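Local atomic coordinates of protein, Family 18 Chitinase (Crocus vernus, PDB entry 3SIM), a protein that probably hydrolyses the glycosidic bonds of chitin, as a plant glycoside hydrolase of family 18 built on a TIM barrel. Residues T1-Y6 with T27-V32; T91-A96 with H128-D133; I154-I159 with I180-Y185; T194-F199 with G226-D231; G233-A238 with E267-F272. One frame throughout, in Å; residues are numbered along the deposited sequence.

Contact 1: residues T1-Y6 with T27-V32; sequences TLFVEY and TKFQFV
L2 and Q30 meet inside the barrel: L2 CD2 rests 3.6 Å from Q30 CD, against the amide end of a chain extended beyond CG. On the same face V4 CG1 touches V32 CG2 at 3.6 Å, and V32 CB stands over one face of the Y6 ring in a CH-pi contact. On the outer face, facing helix 264-274, F3 CD1 lies 3.6 Å from F29 CE1; with CG anti to the backbone N in both (chi1 -179° and -173°), the side chains run alongside each other and their rings meet obliquely, planes 57° apart. Behind them the first two parallel barrel strands are laced by backbone bonds, among them F3 N to K28 O (3.0 Å) and Q30 N to F3 O (2.9 Å). Y6 OH reaches S160, and its ring stacks on W253. Cutting Q30 back to an alanine would probably leave L2 CD2 facing a gap. Main-chain bonds set the register, while mostly apolar side chains fill both faces of the strand pair.

Contact 2: residues T91-A96 with H128-D133; sequences TVQFQA and HFQNTD
H128 packs against T91 and V92 where two loops of the TIM barrel meet, the one after strand 121-125 making a type I turn from F129 to T132. H128 CB lies 3.4 Å from V92 O. CG, beside the backbone N (chi1 -49°), brings the imidazole under T91, whose CG2 sits over one face in a CH-pi contact, 3.6 Å from the H128 ring centroid. H128 CD2, at the ring edge, is 3.5 Å from V92 O; the methyl also spans the outer ring atoms, T91 CG2 lying 3.9 Å from H128 NE2. H128 O accepts a fairly straight bond from F94 N (3.1 Å, 166° at the hydrogen). Q93 crosses H128 at about a right angle, its CG 3.6 Å from N131 ND2; an alanine in its place would probably leave H128 CB without the cover of Q93 CD and open a gap beside N131. F94, whose ring also meets F137, has T132 OG1 at its edge, 3.8 Å from F94 CD2.

Contact 3: residues I154-I159 with I180-Y185; sequences ISFASI and INHINY
N181 N donates to A157 O at 2.8 Å, a short bond that is bent at the hydrogen (135°) although the donor sits nearly in line with the carbonyl. Two residues along the first strand, I159 O takes N184 N at 2.9 Å, while the bond between them, I159 N to H182 O, is long at 3.4 Å and weak. S158 CA also approaches H182 O. The strands are short and twisted, crossing at -40°, and form the parallel pair of a beta-alpha-beta unit in which helix 166-175 connects strand 156-159 to the weakly bonded strand 182-184. On the barrel's inner face S158 CB touches H182 CE1 at 3.7 Å. H182 is held by its own strand: ND1 donates to N184 OD1 at 3.2 Å, with the oxygen in the plane of the imidazole but the donor lifted out of the amide carbonyl plane. NE2 of the same ring is buried with no partner in the model. N184, the centre of an inverse gamma turn, uses its ND2 for Y6 OH, and S158 OG is bonded to D123 OD1. On the outer face I159 and I183 lie side by side, pointing the same way, with CG1 of I159 3.9 Å from CG2 of I183. I159 CG1 stands between its backbone N and carbonyl carbon (chi1 59°), which turns it toward I183, and I180 CG2 lies 4.3 Å from the same I159 CG1.

Contact 4: residues T194-F199 with G226-D231; sequences TSVDKF and GGLPVD
The capped N-terminal end of helix 196-209 receives L228, a residue of the loop that runs into helix 230-243, against T194, V196 and F199. L228 CB meets F199 CD1 at 3.8 Å, the two side chains crossing at about a right angle. CG anti to the backbone N (chi1 -158°) carries the leucine branch toward the helix end, where L228 CD2 rests 3.6 Å from T194 O, while CD1 reaches F199 CG at 4.1 Å and, more loosely, V196 CG2 at 4.4 Å. No hydrogen bond links the segments, and the fit is one of aliphatic carbons against a ring and a carbonyl. S195 takes the N-cap position, its OG accepting from K198 N at 3.2 Å, and F199 N bonds S195 O at 3.0 Å, the first turn that sets F199 on the side of L228. T194 OG1 is bonded to D191 O. In the other segment, G227 has a positive phi (65°), which favours glycine, and its backbone bonds to Y190. The F199 ring meets F187 and touches I217 of strand 215-220 and A237, so the contact sits at the N-terminal ends of the neighbouring helices 196-209 and 230-243, beside strand 215-220.

Contact 5: residues G233-A238 with E267-F272; sequences GFFDAA and EEAQAF
F235 and F272 slide past each other in opposite directions, each reaching out from its own helix, and their rings meet obliquely, centroids 5.4 Å apart and planes at 53°. F235 CD1 stands over one face of the F272 ring, toward its rim, 3.9 Å from F272 CG. The far edge of the F235 ring is turned to the other helix: F235 CZ lies 3.9 Å from A269 CB, which sits near the ring plane. The extended E268 chain crosses the F235 side chain obliquely, E268 CD lying 3.4 Å from F235 CE2, at the CD2-CE2 side of the ring. F272, with CG anti to its backbone N (chi1 172°), lays its far end against A238, F272 CE2 to A238 CB being 3.8 Å. These rings bridge the outer helices 230-243 and 264-274, whose segment axes run nearly parallel (18°) and come no closer than 12.0 Å. K242 makes a cation-pi contact with F272. With no hydrogen bond between the segments, the pairing relies on aromatic and methyl contacts, with the carboxylate of exposed E268 alongside.

From the N terminus the five contacts follow in series, none nesting or crossing. Contact 1 closes a first loop that contains no helix and pairs the opening barrel strands. Contact 2 spans helix 99-116 and strand 121-125 and joins two loops, its centre 28 Å from that of contact 1. Contact 3 closes a beta-alpha-beta unit and reaches contact 1 across the barrel interior, where H182 lies near Q30. Contact 4 closes a loop holding the rest of helix 196-209 and strand 215-220. Contact 5 reuses helix 230-243, touching contact 4 through L228 and F234; it closes the loop carrying strand 250-253 and helix 255-258, and its C-terminal helix returns to F3 and F29 through Q270.

Contact 1: residues T1-Y6 with T27-V32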
# COMPACT_ATOMS: atom_id res chain seq x y z
N THR A 1 -10.55 -0.69 -14.43
CA THR A 1 -9.70 -1.65 -13.73
C THR A 1 -8.44 -1.05 -13.03
O THR A 1 -7.77 -0.24 -13.59
CB THR A 1 -9.32 -2.86 -14.64
OG1 THR A 1 -8.67 -2.44 -15.81
CG2 THR A 1 -10.51 -3.66 -15.02
N LEU A 2 -8.21 -1.50 -11.83
CA LEU A 2 -7.10 -1.12 -10.97
C LEU A 2 -6.31 -2.33 -10.53
O LEU A 2 -6.83 -3.26 -10.00
CB LEU A 2 -7.62 -0.49 -9.71
CG LEU A 2 -7.03 0.60 -8.85
CD1 LEU A 2 -7.40 0.41 -7.52
CD2 LEU A 2 -5.63 1.06 -9.04
N PHE A 3 -5.01 -2.23 -10.73
CA PHE A 3 -4.04 -3.17 -10.22
C PHE A 3 -2.91 -2.44 -9.51
O PHE A 3 -2.29 -1.59 -10.07
CB PHE A 3 -3.51 -4.06 -11.35
CG PHE A 3 -2.50 -5.08 -10.92
CD1 PHE A 3 -1.16 -4.92 -11.19
CD2 PHE A 3 -2.90 -6.24 -10.30
CE1 PHE A 3 -0.25 -5.83 -10.81
CE2 PHE A 3 -2.03 -7.15 -9.91
CZ PHE A 3 -0.69 -6.96 -10.15
N VAL A 4 -2.66 -2.82 -8.28
CA VAL A 4 -1.67 -2.26 -7.39
C VAL A 4 -0.52 -3.25 -7.06
O VAL A 4 -0.73 -4.30 -6.57
CB VAL A 4 -2.33 -1.79 -6.10
CG1 VAL A 4 -1.37 -1.09 -5.27
CG2 VAL A 4 -3.51 -0.94 -6.36
N GLU A 5 0.68 -2.84 -7.39
CA GLU A 5 1.93 -3.56 -7.17
C GLU A 5 2.88 -2.93 -6.15
O GLU A 5 3.51 -1.97 -6.44
CB GLU A 5 2.65 -3.78 -8.50
CG GLU A 5 3.86 -4.65 -8.48
CD GLU A 5 3.56 -6.20 -8.50
OE1 GLU A 5 2.43 -6.60 -8.54
OE2 GLU A 5 4.45 -7.00 -8.46
N TYR A 6 2.98 -3.49 -4.96
CA TYR A 6 4.00 -3.04 -4.00
C TYR A 6 5.45 -3.38 -4.49
O TYR A 6 5.63 -4.39 -5.06
CB TYR A 6 3.71 -3.50 -2.57
CG TYR A 6 2.51 -2.82 -1.94
CD1 TYR A 6 2.65 -1.80 -1.03
CD2 TYR A 6 1.25 -3.13 -2.34
CE1 TYR A 6 1.52 -1.19 -0.49
CE2 TYR A 6 0.16 -2.53 -1.84
CZ TYR A 6 0.27 -1.56 -0.92
OH TYR A 6 -0.84 -1.00 -0.43
N THR A 27 -6.73 -0.10 -16.85
CA THR A 27 -6.96 1.33 -16.78
C THR A 27 -6.00 2.09 -15.85
O THR A 27 -5.45 3.03 -16.24
CB THR A 27 -8.43 1.67 -16.41
OG1 THR A 27 -9.32 0.74 -17.01
CG2 THR A 27 -8.75 3.11 -16.78
N LYS A 28 -5.83 1.59 -14.66
CA LYS A 28 -4.92 2.14 -13.69
C LYS A 28 -3.97 1.11 -13.08
O LYS A 28 -4.37 0.29 -12.30
CB LYS A 28 -5.67 2.83 -12.56
CG LYS A 28 -6.61 3.88 -12.88
CD LYS A 28 -7.31 4.25 -11.66
CE LYS A 28 -8.34 5.23 -11.85
NZ LYS A 28 -7.85 6.56 -12.09
N PHE A 29 -2.72 1.18 -13.45
CA PHE A 29 -1.67 0.41 -12.85
C PHE A 29 -0.94 1.32 -11.85
O PHE A 29 -0.36 2.33 -12.21
CB PHE A 29 -0.71 -0.12 -13.90
CG PHE A 29 0.33 -1.07 -13.38
CD1 PHE A 29 0.31 -2.39 -13.74
CD2 PHE A 29 1.33 -0.67 -12.54
CE1 PHE A 29 1.27 -3.26 -13.26
CE2 PHE A 29 2.28 -1.55 -12.10
CZ PHE A 29 2.25 -2.79 -12.43
N GLN A 30 -0.96 0.96 -10.58
CA GLN A 30 -0.18 1.73 -9.61
C GLN A 30 0.96 0.94 -8.97
O GLN A 30 0.73 0.00 -8.28
CB GLN A 30 -1.07 2.42 -8.57
CG GLN A 30 -2.36 3.02 -9.08
CD GLN A 30 -3.30 3.63 -8.02
OE1 GLN A 30 -4.12 4.45 -8.34
NE2 GLN A 30 -3.21 3.18 -6.82
N PHE A 31 2.18 1.34 -9.26
CA PHE A 31 3.36 0.99 -8.46
C PHE A 31 3.26 1.63 -7.06
O PHE A 31 2.83 2.74 -6.95
CB PHE A 31 4.67 1.32 -9.16
CG PHE A 31 5.08 0.33 -10.25
CD1 PHE A 31 5.08 0.69 -11.57
CD2 PHE A 31 5.45 -0.93 -9.95
CE1 PHE A 31 5.43 -0.22 -12.54
CE2 PHE A 31 5.80 -1.80 -10.90
CZ PHE A 31 5.79 -1.46 -12.20
N VAL A 32 3.59 0.91 -6.00
CA VAL A 32 3.69 1.50 -4.67
C VAL A 32 5.06 1.32 -3.95
O VAL A 32 5.41 0.25 -3.51
CB VAL A 32 2.45 1.10 -3.73
CG1 VAL A 32 2.57 1.69 -2.39
CG2 VAL A 32 1.15 1.37 -4.37
O HOH W 1 -9.94 -2.40 -18.24

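Contact 2: residues T91-A96 with H128-D133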
# COMPACT_ATOMS: atom_id res chain seq x y z
N THR A 91 11.13 -2.55 15.28
CA THR A 91 9.73 -2.43 14.97
C THR A 91 9.36 -0.95 14.66
O THR A 91 9.76 -0.08 15.34
CB THR A 91 8.86 -3.03 16.07
OG1 THR A 91 9.12 -4.41 16.19
CG2 THR A 91 7.40 -2.82 15.78
N VAL A 92 8.59 -0.70 13.61
CA VAL A 92 8.09 0.63 13.33
C VAL A 92 6.77 0.93 14.10
O VAL A 92 5.71 0.43 13.82
CB VAL A 92 7.93 0.92 11.80
CG1 VAL A 92 7.30 2.20 11.56
CG2 VAL A 92 9.25 0.82 11.09
N GLN A 93 6.93 1.78 15.08
CA GLN A 93 5.89 2.26 15.97
C GLN A 93 5.47 3.67 15.57
O GLN A 93 6.33 4.53 15.52
CB GLN A 93 6.35 2.27 17.43
CG GLN A 93 6.69 0.89 18.03
CD GLN A 93 5.51 0.09 18.48
OE1 GLN A 93 5.65 -1.05 18.83
NE2 GLN A 93 4.33 0.67 18.43
N PHE A 94 4.19 3.90 15.28
CA PHE A 94 3.71 5.27 15.08
C PHE A 94 3.86 6.07 16.36
O PHE A 94 3.35 5.71 17.37
CB PHE A 94 2.26 5.38 14.60
CG PHE A 94 1.87 6.77 14.16
CD1 PHE A 94 2.02 7.15 12.87
CD2 PHE A 94 1.41 7.71 15.04
CE1 PHE A 94 1.71 8.40 12.49
CE2 PHE A 94 1.08 8.96 14.60
CZ PHE A 94 1.25 9.29 13.34
N GLN A 95 4.56 7.18 16.25
CA GLN A 95 4.82 8.07 17.35
C GLN A 95 4.76 9.54 16.96
O GLN A 95 5.48 9.93 16.09
CB GLN A 95 6.20 7.79 17.96
CG GLN A 95 6.60 6.37 18.13
CD GLN A 95 7.89 6.22 18.86
OE1 GLN A 95 8.11 6.84 19.85
NE2 GLN A 95 8.75 5.40 18.36
N ALA A 96 3.91 10.31 17.63
CA ALA A 96 3.85 11.75 17.48
C ALA A 96 4.10 12.53 18.79
O ALA A 96 3.49 12.26 19.79
CB ALA A 96 2.59 12.18 16.87
N HIS A 128 1.96 -0.79 13.94
CA HIS A 128 2.17 -0.84 15.36
C HIS A 128 1.86 0.48 16.02
O HIS A 128 2.27 1.49 15.58
CB HIS A 128 3.56 -1.39 15.71
CG HIS A 128 3.91 -2.64 14.99
ND1 HIS A 128 3.67 -3.88 15.51
CD2 HIS A 128 4.47 -2.85 13.79
CE1 HIS A 128 4.05 -4.79 14.66
NE2 HIS A 128 4.53 -4.20 13.60
N PHE A 129 1.05 0.39 17.05
CA PHE A 129 0.45 1.52 17.72
C PHE A 129 0.64 1.59 19.28
O PHE A 129 -0.06 2.26 19.93
CB PHE A 129 -1.01 1.73 17.28
CG PHE A 129 -1.24 1.75 15.78
CD1 PHE A 129 -1.27 2.93 15.09
CD2 PHE A 129 -1.43 0.62 15.07
CE1 PHE A 129 -1.49 2.96 13.72
CE2 PHE A 129 -1.63 0.65 13.71
CZ PHE A 129 -1.69 1.81 13.06
N GLN A 130 1.61 0.87 19.80
CA GLN A 130 1.86 0.74 21.22
C GLN A 130 2.31 2.03 21.93
O GLN A 130 2.26 2.11 23.08
CB GLN A 130 2.84 -0.38 21.51
CG GLN A 130 2.30 -1.74 21.49
CD GLN A 130 3.41 -2.77 21.53
OE1 GLN A 130 3.71 -3.27 22.57
NE2 GLN A 130 3.95 -3.11 20.42
N ASN A 131 2.77 3.01 21.19
CA ASN A 131 3.17 4.30 21.72
C ASN A 131 2.28 5.50 21.27
O ASN A 131 2.73 6.61 21.28
CB ASN A 131 4.65 4.59 21.41
CG ASN A 131 5.58 3.49 21.89
OD1 ASN A 131 5.58 3.14 23.01
ND2 ASN A 131 6.32 2.94 21.01
N THR A 132 1.07 5.21 20.84
CA THR A 132 0.11 6.15 20.34
C THR A 132 -1.33 5.79 20.70
O THR A 132 -1.56 4.87 21.40
CB THR A 132 0.23 6.37 18.79
OG1 THR A 132 -0.29 7.63 18.46
CG2 THR A 132 -0.47 5.25 18.00
N ASP A 133 -2.27 6.56 20.22
CA ASP A 133 -3.69 6.31 20.36
C ASP A 133 -4.37 6.59 19.04
O ASP A 133 -3.83 7.29 18.24
CB ASP A 133 -4.30 7.13 21.49
CG ASP A 133 -4.32 8.60 21.21
OD1 ASP A 133 -5.19 9.04 20.52
OD2 ASP A 133 -3.45 9.31 21.67

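Contact 3: residues I154-I159 with I180-Y185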
# COMPACT_ATOMS: atom_id res chain seq x y z
N ILE A 154 -0.52 15.56 -4.35
CA ILE A 154 -1.01 14.24 -4.71
C ILE A 154 -2.41 14.24 -5.30
O ILE A 154 -3.21 15.03 -4.97
CB ILE A 154 -0.96 13.22 -3.54
CG1 ILE A 154 -2.00 13.55 -2.46
CG2 ILE A 154 0.41 13.08 -2.99
CD1 ILE A 154 -1.92 12.79 -1.26
N SER A 155 -2.63 13.36 -6.25
CA SER A 155 -3.94 12.92 -6.73
C SER A 155 -4.82 11.96 -5.88
O SER A 155 -6.00 12.14 -5.79
CB SER A 155 -3.83 12.35 -8.12
OG SER A 155 -3.51 13.36 -8.99
N PHE A 156 -4.19 10.92 -5.36
CA PHE A 156 -4.83 9.87 -4.60
C PHE A 156 -4.13 9.44 -3.31
O PHE A 156 -2.96 9.67 -3.11
CB PHE A 156 -5.12 8.63 -5.48
CG PHE A 156 -3.90 7.93 -5.98
CD1 PHE A 156 -3.24 8.34 -7.11
CD2 PHE A 156 -3.41 6.82 -5.33
CE1 PHE A 156 -2.11 7.70 -7.55
CE2 PHE A 156 -2.32 6.18 -5.78
CZ PHE A 156 -1.67 6.62 -6.89
N ALA A 157 -4.93 8.83 -2.47
CA ALA A 157 -4.51 8.16 -1.25
C ALA A 157 -5.26 6.86 -0.91
O ALA A 157 -6.44 6.77 -1.08
CB ALA A 157 -4.55 9.10 -0.12
N SER A 158 -4.51 5.90 -0.39
CA SER A 158 -4.96 4.59 0.05
C SER A 158 -4.50 4.22 1.49
O SER A 158 -3.54 4.72 1.99
CB SER A 158 -4.43 3.50 -0.88
OG SER A 158 -3.05 3.47 -0.93
N ILE A 159 -5.20 3.28 2.08
CA ILE A 159 -4.83 2.69 3.36
C ILE A 159 -4.70 1.17 3.23
O ILE A 159 -5.34 0.60 2.43
CB ILE A 159 -5.77 3.12 4.53
CG1 ILE A 159 -7.23 2.73 4.28
CG2 ILE A 159 -5.69 4.55 4.82
CD1 ILE A 159 -8.17 3.05 5.38
N ILE A 180 -9.71 9.52 1.51
CA ILE A 180 -9.24 8.20 1.14
C ILE A 180 -9.98 7.61 -0.12
O ILE A 180 -11.17 7.39 -0.11
CB ILE A 180 -9.36 7.23 2.32
CG1 ILE A 180 -8.49 7.64 3.49
CG2 ILE A 180 -9.00 5.90 1.93
CD1 ILE A 180 -9.03 7.32 4.71
N ASN A 181 -9.21 7.42 -1.17
CA ASN A 181 -9.66 6.82 -2.40
C ASN A 181 -10.05 5.33 -2.48
O ASN A 181 -10.99 5.04 -3.09
CB ASN A 181 -8.78 7.19 -3.54
CG ASN A 181 -8.74 8.67 -3.75
OD1 ASN A 181 -9.62 9.23 -4.26
ND2 ASN A 181 -7.77 9.26 -3.27
N HIS A 182 -9.25 4.46 -1.89
CA HIS A 182 -9.47 3.02 -1.81
C HIS A 182 -8.67 2.36 -0.69
O HIS A 182 -7.83 2.96 -0.10
CB HIS A 182 -9.20 2.29 -3.13
CG HIS A 182 -7.90 2.65 -3.76
ND1 HIS A 182 -6.76 1.94 -3.55
CD2 HIS A 182 -7.56 3.67 -4.57
CE1 HIS A 182 -5.78 2.49 -4.21
NE2 HIS A 182 -6.24 3.54 -4.84
N ILE A 183 -8.96 1.11 -0.44
CA ILE A 183 -8.50 0.37 0.69
C ILE A 183 -7.90 -0.95 0.25
O ILE A 183 -8.57 -1.83 -0.19
CB ILE A 183 -9.61 0.18 1.72
CG1 ILE A 183 -10.28 1.50 2.03
CG2 ILE A 183 -9.09 -0.47 3.00
CD1 ILE A 183 -11.42 1.36 2.80
N ASN A 184 -6.60 -1.03 0.35
CA ASN A 184 -5.85 -2.19 0.03
C ASN A 184 -5.76 -3.15 1.23
O ASN A 184 -4.75 -3.25 1.86
CB ASN A 184 -4.50 -1.86 -0.58
CG ASN A 184 -4.58 -0.85 -1.74
OD1 ASN A 184 -5.47 -0.85 -2.57
ND2 ASN A 184 -3.58 -0.05 -1.80
N TYR A 185 -6.86 -3.86 1.48
CA TYR A 185 -6.99 -4.70 2.66
C TYR A 185 -6.05 -5.88 2.49
O TYR A 185 -5.93 -6.38 1.46
CB TYR A 185 -8.42 -5.17 2.93
CG TYR A 185 -8.76 -5.45 4.34
CD1 TYR A 185 -8.78 -6.74 4.85
CD2 TYR A 185 -9.10 -4.44 5.20
CE1 TYR A 185 -9.13 -7.02 6.15
CE2 TYR A 185 -9.42 -4.68 6.48
CZ TYR A 185 -9.42 -5.97 6.98
OH TYR A 185 -9.70 -6.20 8.28

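Contact 4: residues T194-F199 with G226-D231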
# COMPACT_ATOMS: atom_id res chain seq x y z
N THR A 194 -7.74 -20.70 5.30
CA THR A 194 -8.92 -20.02 4.87
C THR A 194 -9.42 -20.58 3.53
O THR A 194 -8.71 -20.62 2.60
CB THR A 194 -8.61 -18.53 4.66
OG1 THR A 194 -8.24 -17.94 5.88
CG2 THR A 194 -9.81 -17.77 4.04
N SER A 195 -10.67 -20.98 3.51
CA SER A 195 -11.37 -21.47 2.32
C SER A 195 -11.91 -20.37 1.43
O SER A 195 -11.91 -19.25 1.80
CB SER A 195 -12.52 -22.38 2.71
OG SER A 195 -13.53 -21.69 3.36
N VAL A 196 -12.42 -20.77 0.27
CA VAL A 196 -13.06 -19.85 -0.65
C VAL A 196 -14.27 -19.18 0.01
O VAL A 196 -14.42 -18.03 -0.08
CB VAL A 196 -13.48 -20.51 -1.99
CG1 VAL A 196 -14.45 -19.66 -2.69
CG2 VAL A 196 -12.28 -20.84 -2.85
N ASP A 197 -15.10 -19.94 0.69
CA ASP A 197 -16.25 -19.38 1.37
C ASP A 197 -15.91 -18.42 2.50
O ASP A 197 -16.55 -17.46 2.64
CB ASP A 197 -17.29 -20.41 1.85
CG ASP A 197 -18.66 -19.74 2.28
OD1 ASP A 197 -19.34 -19.17 1.44
OD2 ASP A 197 -19.04 -19.75 3.45
N LYS A 198 -14.93 -18.76 3.30
CA LYS A 198 -14.46 -17.91 4.35
C LYS A 198 -13.82 -16.60 3.84
O LYS A 198 -14.08 -15.58 4.37
CB LYS A 198 -13.52 -18.67 5.26
CG LYS A 198 -14.21 -19.58 6.24
CD LYS A 198 -13.27 -20.35 7.03
CE LYS A 198 -14.00 -21.49 7.77
NZ LYS A 198 -13.17 -22.15 8.65
N PHE A 199 -13.06 -16.68 2.76
CA PHE A 199 -12.49 -15.50 2.18
C PHE A 199 -13.60 -14.54 1.78
O PHE A 199 -13.54 -13.43 2.12
CB PHE A 199 -11.62 -15.84 0.99
CG PHE A 199 -11.00 -14.65 0.29
CD1 PHE A 199 -9.68 -14.35 0.49
CD2 PHE A 199 -11.68 -13.91 -0.62
CE1 PHE A 199 -9.09 -13.28 -0.16
CE2 PHE A 199 -11.10 -12.91 -1.28
CZ PHE A 199 -9.82 -12.58 -1.05
N GLY A 226 0.15 -17.42 4.05
CA GLY A 226 -0.86 -16.50 4.56
C GLY A 226 -2.11 -16.44 3.69
O GLY A 226 -2.02 -16.34 2.52
N GLY A 227 -3.26 -16.51 4.32
CA GLY A 227 -4.54 -16.35 3.67
C GLY A 227 -4.93 -17.41 2.65
O GLY A 227 -4.38 -18.46 2.66
N LEU A 228 -5.80 -17.09 1.74
CA LEU A 228 -6.21 -17.94 0.65
C LEU A 228 -5.21 -17.76 -0.52
O LEU A 228 -5.21 -16.80 -1.19
CB LEU A 228 -7.59 -17.53 0.20
CG LEU A 228 -8.55 -18.43 -0.55
CD1 LEU A 228 -9.28 -17.80 -1.69
CD2 LEU A 228 -8.01 -19.83 -0.87
N PRO A 229 -4.40 -18.76 -0.76
CA PRO A 229 -3.35 -18.67 -1.75
C PRO A 229 -3.84 -18.44 -3.16
O PRO A 229 -4.85 -18.93 -3.58
CB PRO A 229 -2.65 -20.01 -1.62
CG PRO A 229 -3.09 -20.55 -0.29
CD PRO A 229 -4.46 -20.09 -0.17
N VAL A 230 -2.99 -17.72 -3.87
CA VAL A 230 -3.29 -17.15 -5.15
C VAL A 230 -3.71 -18.19 -6.12
O VAL A 230 -4.49 -17.95 -6.94
CB VAL A 230 -2.10 -16.62 -5.93
CG1 VAL A 230 -2.50 -15.51 -6.84
CG2 VAL A 230 -0.82 -16.46 -5.12
N ASP A 231 -3.10 -19.34 -6.05
CA ASP A 231 -3.40 -20.38 -6.95
C ASP A 231 -4.10 -21.56 -6.35
O ASP A 231 -4.11 -22.61 -6.92
CB ASP A 231 -2.18 -20.80 -7.74
CG ASP A 231 -1.06 -21.34 -6.90
OD1 ASP A 231 -1.18 -21.70 -5.75
OD2 ASP A 231 -0.04 -21.44 -7.48

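Contact 5: residues G233-A238 with E267-F272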
# COMPACT_ATOMS: atom_id res chain seq x y z
N GLY A 233 -7.45 -21.16 -5.03
CA GLY A 233 -8.81 -20.75 -4.99
C GLY A 233 -9.03 -19.25 -4.92
O GLY A 233 -10.12 -18.83 -5.02
N PHE A 234 -7.97 -18.46 -4.86
CA PHE A 234 -8.12 -17.02 -4.84
C PHE A 234 -8.92 -16.55 -6.08
O PHE A 234 -9.81 -15.81 -5.95
CB PHE A 234 -6.77 -16.29 -4.80
CG PHE A 234 -6.84 -14.78 -5.00
CD1 PHE A 234 -6.69 -14.23 -6.24
CD2 PHE A 234 -6.95 -13.92 -3.95
CE1 PHE A 234 -6.70 -12.91 -6.42
CE2 PHE A 234 -6.99 -12.57 -4.17
CZ PHE A 234 -6.89 -12.10 -5.41
N PHE A 235 -8.60 -17.06 -7.24
CA PHE A 235 -9.31 -16.74 -8.46
C PHE A 235 -10.80 -17.15 -8.52
O PHE A 235 -11.54 -16.52 -9.15
CB PHE A 235 -8.51 -17.01 -9.75
CG PHE A 235 -7.35 -16.10 -9.94
CD1 PHE A 235 -7.55 -14.76 -10.17
CD2 PHE A 235 -6.05 -16.55 -9.82
CE1 PHE A 235 -6.54 -13.93 -10.32
CE2 PHE A 235 -5.01 -15.70 -9.98
CZ PHE A 235 -5.27 -14.38 -10.22
N ASP A 236 -11.18 -18.21 -7.82
CA ASP A 236 -12.58 -18.56 -7.66
C ASP A 236 -13.39 -17.54 -6.85
O ASP A 236 -14.44 -17.18 -7.21
CB ASP A 236 -12.73 -19.95 -7.06
CG ASP A 236 -12.15 -21.01 -7.95
OD1 ASP A 236 -12.17 -20.85 -9.15
OD2 ASP A 236 -11.61 -21.97 -7.47
N ALA A 237 -12.83 -17.12 -5.74
CA ALA A 237 -13.37 -16.05 -4.94
C ALA A 237 -13.41 -14.73 -5.74
O ALA A 237 -14.36 -14.05 -5.73
CB ALA A 237 -12.58 -15.91 -3.71
N ALA A 238 -12.36 -14.44 -6.46
CA ALA A 238 -12.28 -13.23 -7.24
C ALA A 238 -13.35 -13.23 -8.34
O ALA A 238 -13.95 -12.24 -8.60
CB ALA A 238 -10.98 -13.05 -7.80
N GLU A 267 1.02 -11.42 -13.98
CA GLU A 267 0.49 -11.62 -15.32
C GLU A 267 -0.89 -12.27 -15.30
O GLU A 267 -1.74 -11.95 -16.13
CB GLU A 267 1.46 -12.46 -16.16
CG GLU A 267 1.09 -12.54 -17.63
CD GLU A 267 2.06 -13.40 -18.43
N GLU A 268 -1.10 -13.19 -14.36
CA GLU A 268 -2.36 -13.88 -14.28
C GLU A 268 -3.51 -12.98 -13.82
O GLU A 268 -4.57 -13.02 -14.32
CB GLU A 268 -2.26 -15.15 -13.43
CG GLU A 268 -3.58 -15.95 -13.28
CD GLU A 268 -3.48 -17.36 -12.58
OE1 GLU A 268 -4.35 -18.18 -12.76
OE2 GLU A 268 -2.57 -17.60 -11.85
N ALA A 269 -3.24 -12.22 -12.80
CA ALA A 269 -4.17 -11.31 -12.19
C ALA A 269 -4.62 -10.12 -13.06
O ALA A 269 -5.75 -9.81 -13.10
CB ALA A 269 -3.66 -10.87 -10.92
N GLN A 270 -3.70 -9.52 -13.76
CA GLN A 270 -4.02 -8.50 -14.72
C GLN A 270 -4.92 -8.98 -15.89
O GLN A 270 -5.87 -8.35 -16.19
CB GLN A 270 -2.74 -7.81 -15.23
CG GLN A 270 -2.05 -6.91 -14.25
CD GLN A 270 -0.72 -6.40 -14.75
OE1 GLN A 270 0.27 -7.01 -14.52
NE2 GLN A 270 -0.72 -5.32 -15.39
N ALA A 271 -4.60 -10.14 -16.43
CA ALA A 271 -5.40 -10.82 -17.45
C ALA A 271 -6.79 -11.13 -16.93
O ALA A 271 -7.70 -10.87 -17.60
CB ALA A 271 -4.76 -12.05 -17.93
N PHE A 272 -6.88 -11.58 -15.69
CA PHE A 272 -8.15 -11.84 -15.05
C PHE A 272 -8.97 -10.53 -14.98
O PHE A 272 -10.07 -10.55 -15.28
CB PHE A 272 -8.01 -12.47 -13.66
CG PHE A 272 -9.32 -12.58 -12.89
CD1 PHE A 272 -10.19 -13.58 -13.14
CD2 PHE A 272 -9.70 -11.64 -11.96
CE1 PHE A 272 -11.36 -13.65 -12.51
CE2 PHE A 272 -10.87 -11.73 -11.32
CZ PHE A 272 -11.70 -12.74 -11.60